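Local coordinates for protein HAT1-interacting factor 1 (Saccharomyces cerevisiae, PDB 4NQ0) that chaperones histones H3 and H4 as a component of the nuclear HAT-B acetyltransferase complex, also binds H2A-H2B dimers, and takes part in chromatin assembly and telomere silencing, at residues L260-L263 against G264-T268; L233-G236 against D237-L241; N200-Y203 against E204-L207; K37-E40 against A41-C45. All blocks are in the same frame, centred on the assembly; numbering follows the deposited sequence.

Contact 1. Residues L260-L263 against G264-T268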
loop_
_atom_site.group_PDB
_atom_site.type_symbol
_atom_site.label_atom_id
_atom_site.label_comp_id
_atom_site.label_asym_id
_atom_site.label_seq_id
_atom_site.Cartn_x
_atom_site.Cartn_y
_atom_site.Cartn_z
ATOM N N LEU A 260 2.717 -3.839 7.658
ATOM C CA LEU A 260 2.669 -3.399 9.049
ATOM C C LEU A 260 2.441 -1.903 9.204
ATOM O O LEU A 260 1.803 -1.485 10.171
ATOM C CB LEU A 260 3.953 -3.771 9.786
ATOM C CG LEU A 260 4.159 -5.269 10.070
ATOM C CD1 LEU A 260 5.587 -5.478 10.513
ATOM C CD2 LEU A 260 3.187 -5.793 11.111
ATOM N N LYS A 261 3.000 -1.105 8.300
ATOM C CA LYS A 261 2.746 0.337 8.295
ATOM C C LYS A 261 1.286 0.615 7.951
ATOM O O LYS A 261 0.661 1.471 8.567
ATOM C CB LYS A 261 3.653 1.069 7.290
ATOM C CG LYS A 261 5.116 1.129 7.695
ATOM C CD LYS A 261 5.517 2.433 8.384
ATOM C CE LYS A 261 5.481 3.608 7.422
ATOM N NZ LYS A 261 6.705 4.453 7.427
ATOM N N ALA A 262 0.747 -0.117 6.980
ATOM C CA ALA A 262 -0.646 0.053 6.579
ATOM C C ALA A 262 -1.546 -0.265 7.764
ATOM O O ALA A 262 -2.446 0.495 8.097
ATOM C CB ALA A 262 -0.988 -0.854 5.393
ATOM N N LEU A 263 -1.259 -1.383 8.414
ATOM C CA LEU A 263 -2.001 -1.824 9.579
ATOM C C LEU A 263 -2.002 -0.742 10.662
ATOM O O LEU A 263 -3.043 -0.428 11.218
ATOM C CB LEU A 263 -1.409 -3.144 10.080
ATOM C CG LEU A 263 -2.119 -3.956 11.160
ATOM C CD1 LEU A 263 -3.471 -4.510 10.705
ATOM C CD2 LEU A 263 -1.191 -5.106 11.589
ATOM N N GLY A 264 -0.849 -0.151 10.946
ATOM C CA GLY A 264 -0.784 0.973 11.885
ATOM C C GLY A 264 -1.679 2.149 11.507
ATOM O O GLY A 264 -2.283 2.780 12.373
ATOM N N TYR A 265 -1.766 2.458 10.215
ATOM C CA TYR A 265 -2.600 3.568 9.758
ATOM C C TYR A 265 -4.085 3.255 9.913
ATOM O O TYR A 265 -4.854 4.098 10.358
ATOM C CB TYR A 265 -2.268 3.960 8.310
ATOM C CG TYR A 265 -1.158 4.984 8.233
ATOM C CD1 TYR A 265 -1.437 6.347 8.317
ATOM C CD2 TYR A 265 0.168 4.597 8.106
ATOM C CE1 TYR A 265 -0.433 7.285 8.262
ATOM C CE2 TYR A 265 1.182 5.536 8.054
ATOM C CZ TYR A 265 0.867 6.881 8.140
ATOM O OH TYR A 265 1.855 7.818 8.074
ATOM N N TYR A 266 -4.481 2.038 9.566
ATOM C CA TYR A 266 -5.882 1.645 9.708
ATOM C C TYR A 266 -6.315 1.686 11.172
ATOM O O TYR A 266 -7.465 1.963 11.478
ATOM C CB TYR A 266 -6.105 0.247 9.138
ATOM C CG TYR A 266 -5.894 0.114 7.641
ATOM C CD1 TYR A 266 -6.311 1.101 6.761
ATOM C CD2 TYR A 266 -5.326 -1.034 7.104
ATOM C CE1 TYR A 266 -6.126 0.971 5.381
ATOM C CE2 TYR A 266 -5.149 -1.173 5.737
ATOM C CZ TYR A 266 -5.558 -0.159 4.879
ATOM O OH TYR A 266 -5.412 -0.294 3.519
ATOM N N LYS A 267 -5.382 1.421 12.079
ATOM C CA LYS A 267 -5.675 1.451 13.517
ATOM C C LYS A 267 -5.847 2.846 14.120
ATOM O O LYS A 267 -6.292 2.968 15.257
ATOM C CB LYS A 267 -4.611 0.675 14.279
ATOM C CG LYS A 267 -4.826 -0.829 14.205
ATOM C CD LYS A 267 -3.621 -1.560 14.769
ATOM C CE LYS A 267 -3.981 -2.934 15.309
ATOM N NZ LYS A 267 -2.737 -3.712 15.654
ATOM N N THR A 268 -5.517 3.893 13.373
ATOM C CA THR A 268 -5.823 5.261 13.810
ATOM C C THR A 268 -7.240 5.661 13.408
ATOM O O THR A 268 -7.714 6.740 13.766
ATOM C CB THR A 268 -4.864 6.289 13.191
ATOM O OG1 THR A 268 -5.121 6.391 11.784
ATOM C CG2 THR A 268 -3.393 5.898 13.445
#
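Tyr266 lays one face of its ring over the carbonyl oxygen of Ala262, one helical turn earlier, with CD2 of the ring 3.4 Å from Ala262 O. Its first torsion (chi1 -65°) brings the ring back over the preceding turn, and CE2 comes 4.2 Å from Ala262 CB. A small alanine suits the spot, since its methyl group meets both this ring and Ile240 of helix 229-248. Tyr265 has a similar first torsion, but chi2, -87° against -40° in Tyr266, turns an edge to Lys261 O, which lies near the ring plane, 3.2 Å from CD2, where the weakly positive ring hydrogens meet a carbonyl. Lys267 runs its extended chain past Leu263 O, CG coming within 3.5 Å, and carries its amino group to Phe173 O, while Leu263 itself packs on helix 273-290. Beneath run the i to i+4 backbone bonds, among them Tyr266 N to Ala262 O at 2.9 Å. Near the end of helix 252-266, Thr268 OG1 and Thr268 N both donate to Tyr265 O, the hydroxyl at 2.7 Å. The chemistry is therefore divided: the two rings lie against the carbonyl oxygens of Lys261 and Ala262, whereas the polar ends reach beyond this turn, Lys261 by salt bridges to Asp180 and Glu182, the tyrosine hydroxyls by hydrogen bonds, Tyr265 to Asp180 and Tyr266 to Asp237.

Contact 2. Residues L233-G236 against D237-L241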
loop_
_atom_site.group_PDB
_atom_site.type_symbol
_atom_site.label_atom_id
_atom_site.label_comp_id
_atom_site.label_asym_id
_atom_site.label_seq_id
_atom_site.Cartn_x
_atom_site.Cartn_y
_atom_site.Cartn_z
ATOM N N LEU A 233 -6.493 6.864 5.882
ATOM C CA LEU A 233 -7.064 5.690 5.209
ATOM C C LEU A 233 -6.338 5.434 3.894
ATOM O O LEU A 233 -5.905 4.320 3.626
ATOM C CB LEU A 233 -8.562 5.891 4.928
ATOM C CG LEU A 233 -9.248 4.859 4.016
ATOM C CD1 LEU A 233 -9.231 3.479 4.643
ATOM C CD2 LEU A 233 -10.689 5.270 3.674
ATOM N N ARG A 234 -6.215 6.480 3.085
ATOM C CA ARG A 234 -5.607 6.377 1.768
ATOM C C ARG A 234 -4.127 6.056 1.843
ATOM O O ARG A 234 -3.599 5.335 0.997
ATOM C CB ARG A 234 -5.840 7.664 0.968
ATOM C CG ARG A 234 -7.302 7.849 0.566
ATOM C CD ARG A 234 -7.437 8.470 -0.811
ATOM N NE ARG A 234 -7.507 9.920 -0.744
ATOM C CZ ARG A 234 -7.339 10.742 -1.777
ATOM N NH1 ARG A 234 -7.064 10.284 -2.994
ATOM N NH2 ARG A 234 -7.435 12.051 -1.576
ATOM N N ILE A 235 -3.463 6.591 2.854
ATOM C CA ILE A 235 -2.064 6.263 3.100
ATOM C C ILE A 235 -1.917 4.773 3.397
ATOM O O ILE A 235 -1.040 4.115 2.841
ATOM C CB ILE A 235 -1.453 7.139 4.227
ATOM C CG1 ILE A 235 -1.230 8.563 3.710
ATOM C CG2 ILE A 235 -0.117 6.567 4.705
ATOM C CD1 ILE A 235 -0.925 9.577 4.784
ATOM N N GLY A 236 -2.796 4.236 4.246
ATOM C CA GLY A 236 -2.816 2.800 4.522
ATOM C C GLY A 236 -2.956 1.989 3.251
ATOM O O GLY A 236 -2.200 1.034 3.032
ATOM N N ASP A 237 -3.911 2.390 2.406
ATOM C CA ASP A 237 -4.147 1.762 1.098
ATOM C C ASP A 237 -2.894 1.796 0.232
ATOM O O ASP A 237 -2.577 0.822 -0.458
ATOM C CB ASP A 237 -5.300 2.455 0.343
ATOM C CG ASP A 237 -6.675 2.107 0.892
ATOM O OD1 ASP A 237 -6.812 1.127 1.656
ATOM O OD2 ASP A 237 -7.631 2.827 0.546
ATOM N N VAL A 238 -2.167 2.913 0.271
ATOM C CA VAL A 238 -0.938 3.027 -0.506
ATOM C C VAL A 238 0.115 2.047 -0.000
ATOM O O VAL A 238 0.827 1.419 -0.809
ATOM C CB VAL A 238 -0.380 4.454 -0.503
ATOM C CG1 VAL A 238 1.044 4.488 -1.111
ATOM C CG2 VAL A 238 -1.337 5.380 -1.262
ATOM N N TYR A 239 0.213 1.906 1.320
ATOM C CA TYR A 239 1.200 0.996 1.906
ATOM C C TYR A 239 0.887 -0.451 1.543
ATOM O O TYR A 239 1.805 -1.221 1.261
ATOM C CB TYR A 239 1.327 1.180 3.430
ATOM C CG TYR A 239 2.242 2.315 3.845
ATOM C CD1 TYR A 239 3.547 2.392 3.370
ATOM C CD2 TYR A 239 1.813 3.297 4.729
ATOM C CE1 TYR A 239 4.397 3.421 3.750
ATOM C CE2 TYR A 239 2.649 4.331 5.113
ATOM C CZ TYR A 239 3.931 4.390 4.618
ATOM O OH TYR A 239 4.737 5.409 5.005
ATOM N N ILE A 240 -0.393 -0.823 1.531
ATOM C CA ILE A 240 -0.793 -2.157 1.073
ATOM C C ILE A 240 -0.353 -2.384 -0.375
ATOM O O ILE A 240 0.207 -3.433 -0.703
ATOM C CB ILE A 240 -2.328 -2.410 1.183
ATOM C CG1 ILE A 240 -2.810 -2.406 2.647
ATOM C CG2 ILE A 240 -2.702 -3.739 0.520
ATOM C CD1 ILE A 240 -2.217 -3.513 3.537
ATOM N N LEU A 241 -0.595 -1.411 -1.243
ATOM C CA LEU A 241 -0.183 -1.528 -2.647
ATOM C C LEU A 241 1.335 -1.650 -2.763
ATOM O O LEU A 241 1.828 -2.479 -3.507
ATOM C CB LEU A 241 -0.643 -0.315 -3.468
ATOM C CG LEU A 241 -1.383 -0.545 -4.786
ATOM C CD1 LEU A 241 -1.556 0.819 -5.500
ATOM C CD2 LEU A 241 -0.713 -1.565 -5.721
#
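Ile235 and Tyr239 make the apolar part of this helical turn, lying side by side and pointing the same way. The touching branch is the isoleucine methyl CG2, 3.6 Å from Tyr239 CE2; it stands anti to the backbone N and beside the carbonyl carbon, on the side of the next turn. A branched aliphatic residue suits the place, since Ile235 also packs on Leu214 of helix 202-218 and on Tyr265 of helix 252-266.

The backbone forms a second group. Asp237 N donates to Leu233 O at 3.0 Å and Ile240 N to Gly236 O at 3.0 Å, the ordinary i to i+4 pattern of helix 229-248. Side-chain carbons pack on carbonyl oxygens of the same turn: Val238 CG2 comes within 3.2 Å of Arg234 O, and Ile240 CG1 lies 3.5 Å from Gly236 O. Gly236 keeps the backbone bare, and Ala262 of helix 252-266 packs against its carbonyl.

Polar side-chain ends look beyond the turn. Asp237 OD1 takes a salt bridge from Lys278 besides its bond with Tyr266, and the Tyr239 hydroxyl bonds to Asp180. A leucine in place of Tyr239 would probably leave Asp180 without this hydroxyl and strip Ile235 CG2 of its aromatic neighbour. With two partners on one oxygen, the Asp237 carboxylate is likely to be stabilised as the anion, tying together helices 229-248, 252-266 and 273-290.

Contact 3. Residues N200-Y203 against E204-L207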
loop_
_atom_site.group_PDB
_atom_site.type_symbol
_atom_site.label_atom_id
_atom_site.label_comp_id
_atom_site.label_asym_id
_atom_site.label_seq_id
_atom_site.Cartn_x
_atom_site.Cartn_y
_atom_site.Cartn_z
ATOM N N ASN A 200 12.983 0.708 -17.992
ATOM C CA ASN A 200 13.727 -0.077 -17.008
ATOM C C ASN A 200 12.813 -0.905 -16.096
ATOM O O ASN A 200 11.944 -1.635 -16.582
ATOM C CB ASN A 200 14.646 0.843 -16.198
ATOM C CG ASN A 200 15.422 1.795 -17.068
ATOM O OD1 ASN A 200 16.242 1.383 -17.894
ATOM N ND2 ASN A 200 15.166 3.087 -16.896
ATOM N N ASP A 201 12.991 -0.787 -14.782
ATOM C CA ASP A 201 12.323 -1.666 -13.833
ATOM C C ASP A 201 10.973 -1.075 -13.443
ATOM O O ASP A 201 10.910 -0.093 -12.712
ATOM C CB ASP A 201 13.220 -1.859 -12.606
ATOM C CG ASP A 201 12.659 -2.856 -11.624
ATOM O OD1 ASP A 201 11.472 -2.746 -11.262
ATOM O OD2 ASP A 201 13.417 -3.752 -11.198
ATOM N N LEU A 202 9.901 -1.693 -13.932
ATOM C CA LEU A 202 8.542 -1.202 -13.716
ATOM C C LEU A 202 8.092 -1.335 -12.255
ATOM O O LEU A 202 7.383 -0.469 -11.745
ATOM C CB LEU A 202 7.559 -1.917 -14.650
ATOM C CG LEU A 202 7.783 -1.679 -16.154
ATOM C CD1 LEU A 202 6.838 -2.512 -16.992
ATOM C CD2 LEU A 202 7.634 -0.204 -16.497
ATOM N N TYR A 203 8.502 -2.410 -11.587
ATOM C CA TYR A 203 8.241 -2.551 -10.149
ATOM C C TYR A 203 8.831 -1.362 -9.393
ATOM O O TYR A 203 8.142 -0.716 -8.602
ATOM C CB TYR A 203 8.828 -3.860 -9.588
ATOM C CG TYR A 203 8.162 -5.134 -10.077
ATOM C CD1 TYR A 203 6.777 -5.250 -10.115
ATOM C CD2 TYR A 203 8.919 -6.232 -10.479
ATOM C CE1 TYR A 203 6.160 -6.424 -10.551
ATOM C CE2 TYR A 203 8.312 -7.408 -10.920
ATOM C CZ TYR A 203 6.934 -7.495 -10.946
ATOM O OH TYR A 203 6.316 -8.642 -11.381
ATOM N N GLU A 204 10.099 -1.070 -9.661
ATOM C CA GLU A 204 10.777 0.048 -9.043
ATOM C C GLU A 204 10.020 1.334 -9.345
ATOM O O GLU A 204 9.790 2.155 -8.456
ATOM C CB GLU A 204 12.214 0.144 -9.562
ATOM C CG GLU A 204 13.048 1.273 -8.949
ATOM C CD GLU A 204 14.400 1.470 -9.623
ATOM O OE1 GLU A 204 14.625 0.940 -10.733
ATOM O OE2 GLU A 204 15.248 2.172 -9.043
ATOM N N ASN A 205 9.630 1.491 -10.610
ATOM C CA ASN A 205 8.887 2.675 -11.064
ATOM C C ASN A 205 7.575 2.869 -10.311
ATOM O O ASN A 205 7.284 3.961 -9.830
ATOM C CB ASN A 205 8.625 2.590 -12.569
ATOM C CG ASN A 205 9.916 2.615 -13.395
ATOM O OD1 ASN A 205 11.001 2.872 -12.873
ATOM N ND2 ASN A 205 9.795 2.342 -14.681
ATOM N N ALA A 206 6.791 1.803 -10.209
ATOM C CA ALA A 206 5.503 1.857 -9.501
ATOM C C ALA A 206 5.687 2.295 -8.038
ATOM O O ALA A 206 4.945 3.145 -7.519
ATOM C CB ALA A 206 4.825 0.518 -9.573
ATOM N N LEU A 207 6.700 1.721 -7.390
ATOM C CA LEU A 207 7.039 2.065 -5.998
ATOM C C LEU A 207 7.415 3.537 -5.830
ATOM O O LEU A 207 7.014 4.167 -4.860
ATOM C CB LEU A 207 8.189 1.183 -5.493
ATOM C CG LEU A 207 7.801 -0.245 -5.143
ATOM C CD1 LEU A 207 9.040 -1.038 -4.706
ATOM C CD2 LEU A 207 6.713 -0.233 -4.048
#
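An N-cap opens helix 202-218, in the segment predicted to form the first TPR repeat: Asp201 stands just before the first turn and accepts from the backbone of Glu204. The bond from Glu204 N to Asp201 OD1 is short, 2.7 Å, and nearly straight at 173°, although the N-H meets the oxygen from above the carboxylate plane. With CG anti to the backbone N (chi1 -175°), the short aspartate side chain folds forward over the helix start, where its negative charge would also suit the helix dipole. Glu204 crosses it at about a right angle, the carboxylates turned 88° apart and their like charges separated, Asp201 OD2 being 4.9 Å from Glu204 OE1.

On another side of the turn Asn205 packs its amide against Leu202, ND2 lying 3.8 Å from Leu202 CD2. Asn205 OD1 and Asp201 O, both acceptors, come within 3.0 Å without a hydrogen bond, while ND2 donates to Glu199 O, so asparagine satisfies the incoming chain from a buried position. A leucine here would probably leave Glu199 O without this donor and set the incoming loop less firmly against the first turn. Asn205 N bonds to Asp201 O at 2.9 Å. Leu202 and Tyr203 face helix 61-77, and Tyr203 also meets helix 229-248, where Ala206 rests on Ile245; the capped turn thus sits between helix 61-77 and helix 229-248.

Contact 4. Residues K37-E40 against A41-C45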
loop_
_atom_site.group_PDB
_atom_site.type_symbol
_atom_site.label_atom_id
_atom_site.label_comp_id
_atom_site.label_asym_id
_atom_site.label_seq_id
_atom_site.Cartn_x
_atom_site.Cartn_y
_atom_site.Cartn_z
ATOM N N LYS A 37 -7.256 -1.696 -18.984
ATOM C CA LYS A 37 -6.463 -1.119 -20.069
ATOM C C LYS A 37 -5.283 -0.362 -19.463
ATOM O O LYS A 37 -5.298 0.868 -19.333
ATOM C CB LYS A 37 -7.331 -0.210 -20.938
ATOM C CG LYS A 37 -8.318 -0.963 -21.811
ATOM C CD LYS A 37 -9.449 -0.043 -22.279
ATOM C CE LYS A 37 -10.108 -0.553 -23.554
ATOM N NZ LYS A 37 -11.281 0.297 -23.916
ATOM N N PHE A 38 -4.253 -1.124 -19.111
ATOM C CA PHE A 38 -3.193 -0.663 -18.207
ATOM C C PHE A 38 -2.214 0.315 -18.839
ATOM O O PHE A 38 -1.882 1.334 -18.241
ATOM C CB PHE A 38 -2.417 -1.857 -17.668
ATOM C CG PHE A 38 -3.258 -2.823 -16.880
ATOM C CD1 PHE A 38 -3.999 -2.386 -15.788
ATOM C CD2 PHE A 38 -3.295 -4.169 -17.215
ATOM C CE1 PHE A 38 -4.775 -3.270 -15.049
ATOM C CE2 PHE A 38 -4.071 -5.061 -16.478
ATOM C CZ PHE A 38 -4.809 -4.605 -15.390
ATOM N N LEU A 39 -1.728 -0.009 -20.028
ATOM C CA LEU A 39 -0.854 0.893 -20.757
ATOM C C LEU A 39 -1.579 2.220 -20.975
ATOM O O LEU A 39 -0.996 3.292 -20.812
ATOM C CB LEU A 39 -0.441 0.274 -22.091
ATOM C CG LEU A 39 0.373 1.131 -23.066
ATOM C CD1 LEU A 39 1.690 1.580 -22.450
ATOM C CD2 LEU A 39 0.607 0.361 -24.363
ATOM N N GLU A 40 -2.864 2.126 -21.300
ATOM C CA GLU A 40 -3.676 3.281 -21.631
ATOM C C GLU A 40 -3.962 4.174 -20.413
ATOM O O GLU A 40 -3.932 5.393 -20.522
ATOM C CB GLU A 40 -4.980 2.829 -22.288
ATOM C CG GLU A 40 -4.800 2.145 -23.660
ATOM C CD GLU A 40 -4.647 0.610 -23.596
ATOM O OE1 GLU A 40 -4.390 0.035 -22.501
ATOM O OE2 GLU A 40 -4.784 -0.026 -24.671
ATOM N N ALA A 41 -4.237 3.559 -19.264
ATOM C CA ALA A 41 -4.431 4.299 -18.003
ATOM C C ALA A 41 -3.125 4.965 -17.563
ATOM O O ALA A 41 -3.122 6.117 -17.134
ATOM C CB ALA A 41 -4.959 3.373 -16.912
ATOM N N ALA A 42 -2.015 4.240 -17.696
ATOM C CA ALA A 42 -0.696 4.776 -17.363
ATOM C C ALA A 42 -0.315 5.968 -18.251
ATOM O O ALA A 42 0.106 7.027 -17.745
ATOM C CB ALA A 42 0.353 3.684 -17.464
ATOM N N LYS A 43 -0.457 5.801 -19.567
ATOM C CA LYS A 43 -0.162 6.884 -20.503
ATOM C C LYS A 43 -0.993 8.104 -20.175
ATOM O O LYS A 43 -0.513 9.222 -20.232
ATOM C CB LYS A 43 -0.414 6.478 -21.961
ATOM C CG LYS A 43 0.677 5.596 -22.548
ATOM C CD LYS A 43 0.747 5.658 -24.085
ATOM C CE LYS A 43 -0.111 4.590 -24.780
ATOM N NZ LYS A 43 0.599 3.959 -25.959
ATOM N N ARG A 44 -2.249 7.872 -19.845
ATOM C CA ARG A 44 -3.162 8.953 -19.516
ATOM C C ARG A 44 -2.647 9.761 -18.322
ATOM O O ARG A 44 -2.708 10.996 -18.319
ATOM C CB ARG A 44 -4.530 8.376 -19.175
ATOM C CG ARG A 44 -5.634 9.368 -19.263
ATOM C CD ARG A 44 -6.231 9.337 -20.642
ATOM N NE ARG A 44 -7.035 10.521 -20.877
ATOM C CZ ARG A 44 -7.683 10.769 -22.004
ATOM N NH1 ARG A 44 -7.644 9.903 -23.013
ATOM N NH2 ARG A 44 -8.382 11.887 -22.119
ATOM N N CYS A 45 -2.167 9.051 -17.303
ATOM C CA CYS A 45 -1.609 9.681 -16.100
ATOM C C CYS A 45 -0.313 10.390 -16.441
ATOM O O CYS A 45 -0.117 11.534 -16.069
ATOM C CB CYS A 45 -1.332 8.641 -15.000
ATOM S SG CYS A 45 -2.816 7.898 -14.284
#
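A chi1 of 174° in Leu39 sends CG away from the amide nitrogen, while Lys43, one turn later, has CG anti to the carbonyl carbon and bends its chain at chi3 (-91°) and chi4. The bends bring the lysine back over the leucine: Lys43 CE lies 3.9 Å from Leu39 CG, and NZ reaches 3.9 Å from Leu39 CD2. The two side chains cross at a slant, methylene against isobutyl, a use of lysine's long aliphatic stem that suits an exposed helix face. Both residues also meet Phe198.

Ala41 and Ala42 are buried. Ala42 sets its CB 3.3 Å from Phe38 O and packs on Ala70 of helix 61-77; Ala41 lies against Leu32 of helix 14-34, where a methyl group suffices for close approach. Phe38 faces both helices, through Leu33 and Asn73. Arg44 turns its guanidinium away to Gln25. Backbone bonds underlie all this, the first from Ala41 N to Lys37 O at 2.9 Å. With Lys37 in the N-cap position, these are the opening turns of an amphipathic helix, alanines and Phe38 toward neighbouring helices, Lys37, Glu40 and Lys43 on the exposed side, consistent with a helical hairpin of helices 14-34 and 38-51 in a protein whose predicted TPR repeats begin later in the chain.

Contacts 1 and 2 are the pair that touch. They lie on consecutive helices, 252-266 and 229-248, with centres about 9 Å apart, and the hydrogen bond between Tyr266 OH of contact 1 and Asp237 OD1 of contact 2, 2.7 Å long, joins them. Both lie in the predicted second TPR repeat, at least in part, and contact 1 falls within the region that binds H2A-H2B. Contact 3 begins the preceding helix; its nearest atoms are about 5 Å from contact 2. Contact 4, near the N-terminus, lies about 15 Å from contact 3, centre to centre, and about 30 Å from contact 1, on the opposite side of the chain's centre, so the four sample successive parts of one helical array.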